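Long-range contacts in surface glycan binding protein B (Bacteroides ovatus, PDB 6E57), which binds mixed-linkage beta-glucan oligosaccharides and probably captures this cereal polysaccharide at the cell surface of the gut symbiont for its utilization: residues 39-44 with 63-68; 77-82 with 94-99; 347-352 with 388-393; 365-370 with 403-408. All blocks are in the same frame, centred on the assembly; numbering follows the deposited sequence.

The four contacts form two pairs at opposite ends of an elongated chain, with contact centres about 51 to 62 Å apart between the pairs. Contacts 1 and 2 belong to the N-terminal beta sandwich and share its three-stranded sheet: contact 1 joins strand 37-40 to 63-70 at the partly exposed edge of the sheet, whereas contact 2 spans the two sheets by side-chain packing alone. Contacts 3 and 4 lie in the C-terminal glycan-binding region, their centres about 13 Å apart. Both are antiparallel strand pairings built on backbone hydrogen bonds, and their leucine and phenylalanine side chains meet in a common core. Contact 4 is the more buried and the one beside the sugar; contact 3 has one solvent-facing side.

Contact 1 of 4, residues 39-44 with 63-68; sequences LAPVFP and LSIALT
A classic beta bulge, in which Leu39 and Ala40 both face Thr68, closes the end of strand 37-40 against strand 63-70 in a beta sandwich that resembles an immunoglobulin-like domain. Leu39 N donates to Thr68 O at 3.0 Å, and the amide of Thr68 returns a straighter bond, with Thr68 N 2.8 Å from Ala40 O and 166° at the hydrogen. Within the bulge, Ala40 N makes a weak hydrogen bond of 3.1 Å to Thr68 OG1. That hydroxyl sits between the backbone N and the carbonyl carbon of its own residue (chi1 45°), a setting that brings it alongside the methyl of Ala40 on the same face of the sheet. Ala40 O also receives a CA-H...O contact from Leu67 CA. Past the bulge the peptide before Pro41 is cis, and the strand pairing gives way to side-chain packing. The proline ring reaches Leu67 obliquely, Pro41 CD lying 4.0 Å from Leu67 CD2. Phe43 offers the edge of its ring instead: CZ approaches Ile65 CG2 at 3.9 Å, and CE2 of Phe43 comes to 4.2 Å from CD2 of Leu67, both methyls lying near the ring plane. Beneath this patch strand 103-113 supplies Leu107 under Ile65 and Ile109 under Phe43 and Leu67, while Phe54 of strand 53-58 meets the Phe43 ring. On its other edge, strand 63-70 pairs with strand 95-98.

Contact 2 of 4, residues 77-82 with 94-99; sequences VTWFID and KEINRS
Ile96 lies across one face of the Trp79 indole. Its CB stands 3.7 Å from the centroid of the six-membered ring of Trp79, only 5° off the ring normal, a CH-pi contact centred on the ring. The branches spread from there over the same face: Ile96 CG2 covers the outer rim, 3.7 Å from Trp79 CZ3, and Ile96 CD1 reaches back toward the fused bond, 3.8 Å from Trp79 CE3. With CG1 anti to the backbone N (chi1 -165°), the longer arm of the isoleucine runs inward toward the tryptophan CB, leaving CG2 to the far side of the ring. At the indole edge, Trp79 CZ2 meets the carbonyl carbon of Lys94 at 4.1 Å, and NE1 donates to Asp93 O, a bond that should fix the rotation of the ring. The two strands belong to opposite layers of the N-terminal beta sandwich, 75-81 to the five-stranded sheet and 95-98 to the three-stranded one; their axes pass 9.0 Å apart at -30°, which leaves the joining to side chains. Trp79 also touches Leu67 of the facing sheet and Ile109 of its own, which places it between the two layers. To one side of it, Val77 meets Lys94 at about a right angle, Val77 CG2 being 3.7 Å from Lys94 CA, while the bent lysine chain brings NZ to a weak hydrogen bond with Thr75 OG1. On the other side Ile81 and the extended Arg98 slide past each other in opposite directions, Ile81 CG1 and Arg98 CD approaching to 4.2 Å.

Contact 3 of 4, residues 347-352 with 388-393; sequences GSTLKV and TLILTQ
Leu350 and Leu391 form the close-packed side of this antiparallel pairing: CB of Leu350 meets CD1 of Leu391 at 3.8 Å. Leu391 CG is anti to its carbonyl carbon (chi1 -60°), and this turns the isobutyl group back toward Leu350. Leu389 points to the same face as Leu350, and both pack on Leu367 of strand 364-369, with Phe405 also against Leu350. Four backbone hydrogen bonds join the two segments. Leu350 and Leu389 are a hydrogen-bonded pair, with Leu350 N 2.8 Å from Leu389 O and Leu389 N 2.9 Å from Leu350 O. Farther along, Leu391 N donates to Ser348 O at 2.9 Å, almost in line with the carbonyl, and Gly347 N closes the end on Leu391 O.

The reverse face, with Thr349, Lys351, Thr388 and Ile390, is looser and more open to solvent. Lys351 and Thr388 run side by side, the lysine CG lying 4.0 Å from the threonine CG2, before the ammonium leaves for a salt bridge with Glu310. Thr349 offers Ile390 its OG1 and Thr388 its CG2, each only in van der Waals contact. Register therefore rests on main-chain bonds: Leu350, with Leu391 beside it, is buried in the core and Leu389 reaches its edge, whereas the threonines and lysine suit the other side to water, a side that exposed Ile390 shares.

Contact 4 of 4, residues 365-370 with 403-408; sequences MQLATG and AGFLCV. With EDO (1,2-ethanediol), chain I.
Strands 365-369 and 405-408 run antiparallel, with 149° between their directions, and Gln366 with Val408 and Ala368 with Leu406 form successive hydrogen-bonded pairs. Each pair has two reciprocal bonds, among them Leu406 N to Ala368 O at 2.7 Å and Val408 N to Gln366 O at 3.0 Å; the ladder ends in a weak bond of 2.9 Å from Gly370 N to Gly404 O. On the inner face Leu367 comes to the rim of the Phe405 ring, its CG 3.8 Å from Phe405 CE1 and its CD2 in the ring plane. The ring is brought there by CG anti to the backbone N (chi1 172°), and it stacks on Phe341 of helix 338-343. The other leucine methyl, Leu367 CD1, lies 4.1 Å from Cys407 SG. This three-stranded sheet, completed by strand 379-380, packs its inner face on strands 349-356 and 385-390, in the manner of a beta sandwich, and its outer face adjoins the glycan pocket. There Leu406 bends over the end of the first strand, its CD1 3.5 Å from Thr369 O. Leu406 and Val408 touch Trp372, and Val408 also Trp322, so they form a second shell behind two of the sugar-binding tryptophans. Thr369 OG1 bonds to Glu402 and to the backbone N of Tyr371 and Thr373, which fastens the turn carrying pocket residue Tyr371. Ala403 has its side chain about 5 Å from a bound glucose. Also on the outer face, Gln366 NE2 bonds to Ala376 O and weakly, at 3.4 Å, to O1 of an ethanediol probably left from crystallisation.

Contact 1 of 4, residues 39-44 with 63-68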
loop_
_atom_site.group_PDB
_atom_site.type_symbol
_atom_site.label_atom_id
_atom_site.label_comp_id
_atom_site.label_asym_id
_atom_site.label_seq_id
_atom_site.Cartn_x
_atom_site.Cartn_y
_atom_site.Cartn_z
ATOM N N LEU A 39 35.519 10.220 -5.160
ATOM C CA LEU A 39 36.257 9.017 -5.530
ATOM C C LEU A 39 35.723 7.819 -4.738
ATOM O O LEU A 39 35.389 6.789 -5.327
ATOM C CB LEU A 39 37.750 9.236 -5.268
ATOM C CG LEU A 39 38.410 10.332 -6.105
ATOM C CD1 LEU A 39 39.892 10.448 -5.776
ATOM C CD2 LEU A 39 38.210 10.078 -7.593
ATOM N N ALA A 40 35.661 7.967 -3.408
ATOM C CA ALA A 40 35.180 6.914 -2.508
ATOM C C ALA A 40 34.318 7.524 -1.403
ATOM O O ALA A 40 34.555 8.653 -0.983
ATOM C CB ALA A 40 36.347 6.146 -1.934
ATOM N N PRO A 41 33.305 6.776 -0.946
ATOM C CA PRO A 41 32.922 5.493 -1.515
ATOM C C PRO A 41 32.084 5.673 -2.791
ATOM O O PRO A 41 31.560 6.760 -3.038
ATOM C CB PRO A 41 32.102 4.838 -0.398
ATOM C CG PRO A 41 31.380 6.000 0.237
ATOM C CD PRO A 41 32.303 7.188 0.048
ATOM N N VAL A 42 31.985 4.605 -3.588
ATOM C CA VAL A 42 31.124 4.571 -4.765
ATOM C C VAL A 42 29.699 4.265 -4.293
ATOM O O VAL A 42 29.475 3.263 -3.623
ATOM C CB VAL A 42 31.604 3.532 -5.796
ATOM C CG1 VAL A 42 30.673 3.466 -6.997
ATOM C CG2 VAL A 42 33.036 3.798 -6.240
ATOM N N PHE A 43 28.754 5.144 -4.649
ATOM C CA PHE A 43 27.358 5.022 -4.228
ATOM C C PHE A 43 26.557 4.294 -5.304
ATOM O O PHE A 43 26.830 4.445 -6.492
ATOM C CB PHE A 43 26.770 6.400 -3.916
ATOM C CG PHE A 43 27.313 7.019 -2.653
ATOM C CD1 PHE A 43 26.772 6.695 -1.417
ATOM C CD2 PHE A 43 28.380 7.905 -2.699
ATOM C CE1 PHE A 43 27.282 7.255 -0.254
ATOM C CE2 PHE A 43 28.887 8.462 -1.534
ATOM C CZ PHE A 43 28.337 8.137 -0.315
ATOM N N PRO A 44 25.549 3.477 -4.918
ATOM C CA PRO A 44 24.717 2.772 -5.893
ATOM C C PRO A 44 23.826 3.733 -6.697
ATOM O O PRO A 44 23.446 4.792 -6.194
ATOM C CB PRO A 44 23.876 1.811 -5.036
ATOM C CG PRO A 44 23.850 2.446 -3.658
ATOM C CD PRO A 44 25.167 3.182 -3.528
ATOM N N LEU A 63 25.167 6.935 11.827
ATOM C CA LEU A 63 25.384 7.064 10.390
ATOM C C LEU A 63 26.823 7.532 10.155
ATOM O O LEU A 63 27.171 8.658 10.510
ATOM C CB LEU A 63 24.381 8.063 9.807
ATOM C CG LEU A 63 24.598 8.433 8.340
ATOM C CD1 LEU A 63 24.573 7.193 7.459
ATOM C CD2 LEU A 63 23.562 9.445 7.873
ATOM N N SER A 64 27.633 6.651 9.555
ATOM C CA SER A 64 29.068 6.859 9.377
ATOM C C SER A 64 29.436 6.685 7.899
ATOM O O SER A 64 29.473 5.563 7.395
ATOM C CB SER A 64 29.853 5.915 10.257
ATOM O OG SER A 64 31.247 6.018 10.006
ATOM N N ILE A 65 29.687 7.811 7.222
ATOM C CA ILE A 65 30.140 7.841 5.829
ATOM C C ILE A 65 31.357 8.770 5.746
ATOM O O ILE A 65 31.302 9.900 6.233
ATOM C CB ILE A 65 29.011 8.299 4.880
ATOM C CG1 ILE A 65 27.721 7.502 5.092
ATOM C CG2 ILE A 65 29.470 8.245 3.428
ATOM C CD1 ILE A 65 26.567 7.956 4.228
ATOM N N ALA A 66 32.437 8.278 5.121
ATOM C CA ALA A 66 33.704 9.011 4.960
ATOM C C ALA A 66 34.028 9.168 3.469
ATOM O O ALA A 66 34.256 8.177 2.778
ATOM C CB ALA A 66 34.810 8.283 5.683
ATOM N N LEU A 67 34.060 10.420 2.995
ATOM C CA LEU A 67 34.308 10.741 1.586
ATOM C C LEU A 67 35.812 10.944 1.356
ATOM O O LEU A 67 36.520 11.400 2.250
ATOM C CB LEU A 67 33.545 12.017 1.211
ATOM C CG LEU A 67 32.057 12.041 1.556
ATOM C CD1 LEU A 67 31.457 13.400 1.234
ATOM C CD2 LEU A 67 31.304 10.941 0.826
ATOM N N THR A 68 36.275 10.586 0.150
ATOM C CA THR A 68 37.516 11.108 -0.441
ATOM C C THR A 68 37.134 11.892 -1.703
ATOM O O THR A 68 36.404 11.381 -2.555
ATOM C CB THR A 68 38.535 9.998 -0.737
ATOM O OG1 THR A 68 37.854 8.911 -1.365
ATOM C CG2 THR A 68 39.248 9.500 0.501
#

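Contact 2 of 4, residues 77-82 with 94-99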
loop_
_atom_site.group_PDB
_atom_site.type_symbol
_atom_site.label_atom_id
_atom_site.label_comp_id
_atom_site.label_asym_id
_atom_site.label_seq_id
_atom_site.Cartn_x
_atom_site.Cartn_y
_atom_site.Cartn_z
ATOM N N VAL A 77 31.801 20.225 1.522
ATOM C CA VAL A 77 30.673 19.315 1.355
ATOM C C VAL A 77 29.632 19.611 2.444
ATOM O O VAL A 77 29.972 19.791 3.616
ATOM C CB VAL A 77 31.123 17.838 1.355
ATOM C CG1 VAL A 77 32.471 17.658 0.672
ATOM C CG2 VAL A 77 31.161 17.236 2.747
ATOM N N THR A 78 28.362 19.669 2.029
ATOM C CA THR A 78 27.228 19.900 2.913
ATOM C C THR A 78 26.334 18.653 2.912
ATOM O O THR A 78 26.143 18.012 1.877
ATOM C CB THR A 78 26.451 21.154 2.495
ATOM O OG1 THR A 78 27.381 22.222 2.326
ATOM C CG2 THR A 78 25.409 21.566 3.509
ATOM N N TRP A 79 25.788 18.325 4.086
ATOM C CA TRP A 79 24.924 17.169 4.260
ATOM C C TRP A 79 23.495 17.641 4.556
ATOM O O TRP A 79 23.295 18.615 5.286
ATOM C CB TRP A 79 25.466 16.256 5.369
ATOM C CG TRP A 79 26.912 15.895 5.218
ATOM C CD1 TRP A 79 27.989 16.680 5.518
ATOM C CD2 TRP A 79 27.450 14.648 4.744
ATOM N NE1 TRP A 79 29.154 16.012 5.260
ATOM C CE2 TRP A 79 28.856 14.762 4.784
ATOM C CE3 TRP A 79 26.887 13.452 4.289
ATOM C CZ2 TRP A 79 29.701 13.728 4.386
ATOM C CZ3 TRP A 79 27.722 12.428 3.898
ATOM C CH2 TRP A 79 29.110 12.567 3.945
ATOM N N PHE A 80 22.513 16.936 3.979
ATOM C CA PHE A 80 21.099 17.233 4.164
ATOM C C PHE A 80 20.341 15.948 4.523
ATOM O O PHE A 80 20.385 14.975 3.774
ATOM C CB PHE A 80 20.511 17.860 2.897
ATOM C CG PHE A 80 21.101 19.189 2.501
ATOM C CD1 PHE A 80 22.311 19.258 1.828
ATOM C CD2 PHE A 80 20.433 20.373 2.777
ATOM C CE1 PHE A 80 22.847 20.482 1.454
ATOM C CE2 PHE A 80 20.971 21.596 2.402
ATOM C CZ PHE A 80 22.178 21.648 1.743
ATOM N N ILE A 81 19.654 15.968 5.673
ATOM C CA ILE A 81 18.726 14.908 6.089
ATOM C C ILE A 81 17.293 15.425 5.889
ATOM O O ILE A 81 16.895 16.415 6.509
ATOM C CB ILE A 81 18.985 14.477 7.550
ATOM C CG1 ILE A 81 20.422 13.990 7.772
ATOM C CG2 ILE A 81 17.969 13.436 7.995
ATOM C CD1 ILE A 81 20.738 12.656 7.131
ATOM N N ASP A 82 16.539 14.747 5.013
ATOM C CA ASP A 82 15.172 15.122 4.619
ATOM C C ASP A 82 15.131 16.601 4.210
ATOM O O ASP A 82 14.238 17.339 4.621
ATOM C CB ASP A 82 14.164 14.829 5.736
ATOM C CG ASP A 82 13.915 13.351 5.994
ATOM O OD1 ASP A 82 14.264 12.526 5.121
ATOM O OD2 ASP A 82 13.365 13.037 7.068
ATOM N N LYS A 94 34.002 16.358 5.664
ATOM C CA LYS A 94 33.720 15.337 4.642
ATOM C C LYS A 94 33.658 13.938 5.274
ATOM O O LYS A 94 33.804 12.931 4.579
ATOM C CB LYS A 94 34.737 15.425 3.498
ATOM C CG LYS A 94 36.170 15.751 3.898
ATOM C CD LYS A 94 37.167 15.583 2.768
ATOM C CE LYS A 94 36.792 16.335 1.506
ATOM N NZ LYS A 94 36.518 17.769 1.770
ATOM N N GLU A 95 33.412 13.889 6.587
ATOM C CA GLU A 95 32.977 12.682 7.282
ATOM C C GLU A 95 31.767 13.056 8.143
ATOM O O GLU A 95 31.859 13.953 8.974
ATOM C CB GLU A 95 34.107 12.098 8.137
ATOM C CG GLU A 95 33.743 10.790 8.831
ATOM C CD GLU A 95 34.762 10.254 9.827
ATOM O OE1 GLU A 95 35.550 11.056 10.372
ATOM O OE2 GLU A 95 34.759 9.027 10.067
ATOM N N ILE A 96 30.636 12.377 7.921
ATOM C CA ILE A 96 29.445 12.577 8.740
ATOM C C ILE A 96 29.439 11.533 9.860
ATOM O O ILE A 96 29.820 10.381 9.655
ATOM C CB ILE A 96 28.147 12.531 7.908
ATOM C CG1 ILE A 96 26.964 13.094 8.703
ATOM C CG2 ILE A 96 27.862 11.129 7.391
ATOM C CD1 ILE A 96 25.691 13.246 7.901
ATOM N N ASN A 97 29.021 11.984 11.044
ATOM C CA ASN A 97 28.739 11.141 12.197
ATOM C C ASN A 97 27.443 11.649 12.838
ATOM O O ASN A 97 27.432 12.728 13.431
ATOM C CB ASN A 97 29.894 11.136 13.201
ATOM C CG ASN A 97 29.548 10.416 14.489
ATOM O OD1 ASN A 97 28.959 9.338 14.465
ATOM N ND2 ASN A 97 29.898 11.007 15.619
ATOM N N ARG A 98 26.361 10.874 12.703
ATOM C CA ARG A 98 25.044 11.311 13.144
ATOM C C ARG A 98 24.267 10.139 13.756
ATOM O O ARG A 98 24.128 9.082 13.147
ATOM C CB ARG A 98 24.272 11.924 11.973
ATOM C CG ARG A 98 22.935 12.522 12.383
ATOM C CD ARG A 98 22.409 13.558 11.411
ATOM N NE ARG A 98 21.469 14.451 12.074
ATOM C CZ ARG A 98 21.821 15.465 12.858
ATOM N NH1 ARG A 98 23.101 15.709 13.094
ATOM N NH2 ARG A 98 20.894 16.248 13.381
ATOM N N SER A 99 23.769 10.360 14.978
ATOM C CA SER A 99 22.807 9.491 15.638
ATOM C C SER A 99 21.391 9.880 15.190
ATOM O O SER A 99 20.985 11.028 15.347
ATOM C CB SER A 99 22.959 9.581 17.136
ATOM O OG SER A 99 22.306 8.498 17.781
#

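Contact 3 of 4, residues 347-352 with 388-393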
loop_
_atom_site.group_PDB
_atom_site.type_symbol
_atom_site.label_atom_id
_atom_site.label_comp_id
_atom_site.label_asym_id
_atom_site.label_seq_id
_atom_site.Cartn_x
_atom_site.Cartn_y
_atom_site.Cartn_z
ATOM N N GLY A 347 -7.999 -15.117 -19.496
ATOM C CA GLY A 347 -7.811 -13.911 -18.699
ATOM C C GLY A 347 -9.041 -13.567 -17.877
ATOM O O GLY A 347 -8.965 -12.733 -16.974
ATOM N N SER A 348 -10.171 -14.212 -18.188
ATOM C CA SER A 348 -11.426 -13.999 -17.484
ATOM C C SER A 348 -11.305 -14.522 -16.050
ATOM O O SER A 348 -10.556 -15.469 -15.789
ATOM C CB SER A 348 -12.562 -14.659 -18.207
ATOM O OG SER A 348 -12.589 -14.254 -19.565
ATOM N N THR A 349 -12.056 -13.891 -15.140
ATOM C CA THR A 349 -12.055 -14.232 -13.723
ATOM C C THR A 349 -13.312 -15.038 -13.390
ATOM O O THR A 349 -14.423 -14.514 -13.473
ATOM C CB THR A 349 -11.996 -12.976 -12.847
ATOM O OG1 THR A 349 -10.904 -12.177 -13.297
ATOM C CG2 THR A 349 -11.820 -13.292 -11.378
ATOM N N LEU A 350 -13.116 -16.310 -13.018
ATOM C CA LEU A 350 -14.181 -17.149 -12.491
ATOM C C LEU A 350 -14.293 -16.880 -10.987
ATOM O O LEU A 350 -13.276 -16.687 -10.322
ATOM C CB LEU A 350 -13.862 -18.621 -12.771
ATOM C CG LEU A 350 -15.003 -19.604 -12.512
ATOM C CD1 LEU A 350 -16.041 -19.540 -13.618
ATOM C CD2 LEU A 350 -14.476 -21.021 -12.378
ATOM N N LYS A 351 -15.534 -16.851 -10.484
ATOM C CA LYS A 351 -15.835 -16.655 -9.067
ATOM C C LYS A 351 -16.812 -17.745 -8.620
ATOM O O LYS A 351 -17.822 -17.959 -9.268
ATOM C CB LYS A 351 -16.443 -15.270 -8.829
ATOM C CG LYS A 351 -16.888 -14.984 -7.397
ATOM C CD LYS A 351 -17.675 -13.696 -7.241
ATOM C CE LYS A 351 -16.836 -12.453 -7.462
ATOM N NZ LYS A 351 -17.641 -11.212 -7.343
ATOM N N VAL A 352 -16.491 -18.421 -7.514
ATOM C CA VAL A 352 -17.376 -19.402 -6.896
ATOM C C VAL A 352 -17.750 -18.896 -5.499
ATOM O O VAL A 352 -16.877 -18.789 -4.634
ATOM C CB VAL A 352 -16.715 -20.790 -6.813
ATOM C CG1 VAL A 352 -17.653 -21.818 -6.195
ATOM C CG2 VAL A 352 -16.221 -21.264 -8.170
ATOM N N THR A 388 -12.072 -16.588 -6.137
ATOM C CA THR A 388 -11.827 -16.085 -7.494
ATOM C C THR A 388 -10.564 -16.745 -8.065
ATOM O O THR A 388 -9.621 -17.031 -7.344
ATOM C CB THR A 388 -11.742 -14.553 -7.536
ATOM O OG1 THR A 388 -10.694 -14.128 -6.670
ATOM C CG2 THR A 388 -13.033 -13.877 -7.129
ATOM N N LEU A 389 -10.583 -16.983 -9.379
ATOM C CA LEU A 389 -9.498 -17.618 -10.105
ATOM C C LEU A 389 -9.517 -17.114 -11.548
ATOM O O LEU A 389 -10.562 -17.141 -12.205
ATOM C CB LEU A 389 -9.691 -19.136 -10.059
ATOM C CG LEU A 389 -8.673 -19.958 -10.851
ATOM C CD1 LEU A 389 -7.343 -20.035 -10.114
ATOM C CD2 LEU A 389 -9.208 -21.353 -11.137
ATOM N N ILE A 390 -8.355 -16.665 -12.028
ATOM C CA ILE A 390 -8.184 -16.253 -13.411
ATOM C C ILE A 390 -7.927 -17.507 -14.251
ATOM O O ILE A 390 -6.977 -18.243 -13.990
ATOM C CB ILE A 390 -7.053 -15.211 -13.543
ATOM C CG1 ILE A 390 -7.399 -13.931 -12.778
ATOM C CG2 ILE A 390 -6.739 -14.926 -15.005
ATOM C CD1 ILE A 390 -6.309 -12.891 -12.788
ATOM N N LEU A 391 -8.795 -17.731 -15.245
ATOM C CA LEU A 391 -8.699 -18.857 -16.161
ATOM C C LEU A 391 -7.779 -18.487 -17.331
ATOM O O LEU A 391 -8.160 -17.711 -18.209
ATOM C CB LEU A 391 -10.105 -19.221 -16.653
ATOM C CG LEU A 391 -11.100 -19.623 -15.566
ATOM C CD1 LEU A 391 -12.486 -19.837 -16.148
ATOM C CD2 LEU A 391 -10.632 -20.870 -14.835
ATOM N N THR A 392 -6.569 -19.056 -17.329
ATOM C CA THR A 392 -5.606 -18.902 -18.417
ATOM C C THR A 392 -6.041 -19.756 -19.612
ATOM O O THR A 392 -6.952 -20.571 -19.504
ATOM C CB THR A 392 -4.193 -19.293 -17.966
ATOM O OG1 THR A 392 -4.223 -20.661 -17.557
ATOM C CG2 THR A 392 -3.670 -18.427 -16.842
ATOM N N GLN A 393 -5.366 -19.565 -20.751
ATOM C CA GLN A 393 -5.643 -20.331 -21.962
ATOM C C GLN A 393 -5.287 -21.806 -21.725
ATOM O O GLN A 393 -5.941 -22.694 -22.266
ATOM C CB GLN A 393 -4.887 -19.746 -23.158
ATOM C CG GLN A 393 -5.190 -20.437 -24.483
ATOM C CD GLN A 393 -6.644 -20.355 -24.880
ATOM O OE1 GLN A 393 -7.188 -19.278 -25.110
ATOM N NE2 GLN A 393 -7.290 -21.505 -24.970
#

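Contact 4 of 4, residues 365-370 with 403-408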
loop_
_atom_site.group_PDB
_atom_site.type_symbol
_atom_site.label_atom_id
_atom_site.label_comp_id
_atom_site.label_asym_id
_atom_site.label_seq_id
_atom_site.Cartn_x
_atom_site.Cartn_y
_atom_site.Cartn_z
ATOM N N MET A 365 -12.387 -27.221 -0.095
ATOM C CA MET A 365 -12.808 -27.148 -1.499
ATOM C C MET A 365 -11.580 -27.032 -2.409
ATOM O O MET A 365 -10.506 -26.611 -1.976
ATOM C CB MET A 365 -13.735 -25.953 -1.750
ATOM C CG MET A 365 -13.019 -24.611 -1.777
ATOM S SD MET A 365 -14.131 -23.221 -2.124
ATOM C CE MET A 365 -14.627 -23.592 -3.806
ATOM N N GLN A 366 -11.768 -27.409 -3.678
ATOM C CA GLN A 366 -10.775 -27.216 -4.736
ATOM C C GLN A 366 -11.502 -27.128 -6.084
ATOM O O GLN A 366 -12.428 -27.895 -6.348
ATOM C CB GLN A 366 -9.748 -28.353 -4.738
ATOM C CG GLN A 366 -8.567 -28.107 -5.674
ATOM C CD GLN A 366 -7.614 -29.276 -5.780
ATOM O OE1 GLN A 366 -8.005 -30.434 -5.676
ATOM N NE2 GLN A 366 -6.347 -28.976 -6.013
ATOM N N LEU A 367 -11.082 -26.174 -6.921
ATOM C CA LEU A 367 -11.520 -26.101 -8.313
ATOM C C LEU A 367 -10.644 -27.050 -9.133
ATOM O O LEU A 367 -9.424 -27.028 -9.003
ATOM C CB LEU A 367 -11.397 -24.663 -8.825
ATOM C CG LEU A 367 -12.577 -23.747 -8.515
ATOM C CD1 LEU A 367 -12.782 -23.603 -7.018
ATOM C CD2 LEU A 367 -12.381 -22.385 -9.164
ATOM N N ALA A 368 -11.280 -27.880 -9.965
ATOM C CA ALA A 368 -10.579 -28.921 -10.695
ATOM C C ALA A 368 -11.264 -29.196 -12.033
ATOM O O ALA A 368 -12.361 -28.704 -12.303
ATOM C CB ALA A 368 -10.514 -30.173 -9.857
ATOM N N THR A 369 -10.588 -30.008 -12.852
ATOM C CA THR A 369 -11.128 -30.518 -14.099
ATOM C C THR A 369 -11.999 -31.740 -13.797
ATOM O O THR A 369 -12.100 -32.168 -12.641
ATOM C CB THR A 369 -10.009 -30.896 -15.075
ATOM O OG1 THR A 369 -9.357 -32.049 -14.542
ATOM C CG2 THR A 369 -9.009 -29.782 -15.294
ATOM N N GLY A 370 -12.596 -32.307 -14.853
ATOM C CA GLY A 370 -13.386 -33.534 -14.775
ATOM C C GLY A 370 -12.554 -34.741 -14.372
ATOM O O GLY A 370 -13.106 -35.727 -13.900
ATOM N N ALA A 403 -12.671 -33.223 -19.554
ATOM C CA ALA A 403 -14.080 -33.507 -19.259
ATOM C C ALA A 403 -14.732 -32.424 -18.382
ATOM O O ALA A 403 -15.645 -32.718 -17.612
ATOM C CB ALA A 403 -14.187 -34.869 -18.615
ATOM N N GLY A 404 -14.285 -31.173 -18.521
ATOM C CA GLY A 404 -15.002 -30.022 -17.971
ATOM C C GLY A 404 -14.510 -29.598 -16.595
ATOM O O GLY A 404 -13.399 -29.917 -16.182
ATOM N N PHE A 405 -15.375 -28.862 -15.893
ATOM C CA PHE A 405 -15.064 -28.189 -14.643
ATOM C C PHE A 405 -15.772 -28.906 -13.489
ATOM O O PHE A 405 -16.920 -29.321 -13.631
ATOM C CB PHE A 405 -15.498 -26.725 -14.747
ATOM C CG PHE A 405 -15.420 -25.932 -13.470
ATOM C CD1 PHE A 405 -14.216 -25.393 -13.041
ATOM C CD2 PHE A 405 -16.557 -25.700 -12.712
ATOM C CE1 PHE A 405 -14.151 -24.649 -11.872
ATOM C CE2 PHE A 405 -16.490 -24.963 -11.539
ATOM C CZ PHE A 405 -15.287 -24.439 -11.122
ATOM N N LEU A 406 -15.072 -29.040 -12.357
ATOM C CA LEU A 406 -15.651 -29.545 -11.113
ATOM C C LEU A 406 -15.258 -28.624 -9.952
ATOM O O LEU A 406 -14.159 -28.079 -9.926
ATOM C CB LEU A 406 -15.144 -30.966 -10.838
ATOM C CG LEU A 406 -15.645 -32.078 -11.759
ATOM C CD1 LEU A 406 -15.078 -33.412 -11.315
ATOM C CD2 LEU A 406 -17.158 -32.148 -11.789
ATOM N N CYS A 407 -16.179 -28.467 -8.996
ATOM C CA CYS A 407 -15.841 -28.085 -7.633
ATOM C C CYS A 407 -15.924 -29.339 -6.753
ATOM O O CYS A 407 -16.942 -30.031 -6.715
ATOM C CB CYS A 407 -16.749 -26.984 -7.105
ATOM S SG CYS A 407 -16.408 -25.367 -7.845
ATOM N N VAL A 408 -14.819 -29.610 -6.061
ATOM C CA VAL A 408 -14.577 -30.838 -5.344
ATOM C C VAL A 408 -14.299 -30.469 -3.880
ATOM O O VAL A 408 -13.964 -29.323 -3.593
ATOM C CB VAL A 408 -13.411 -31.576 -6.029
ATOM C CG1 VAL A 408 -12.538 -32.359 -5.065
ATOM C CG2 VAL A 408 -13.909 -32.464 -7.158
HETATM C C1 EDO I . -3.412 -31.568 -6.333
HETATM O O1 EDO I . -3.183 -30.152 -6.275
HETATM C C2 EDO I . -4.530 -31.877 -7.328
HETATM O O2 EDO I . -3.993 -32.111 -8.640
#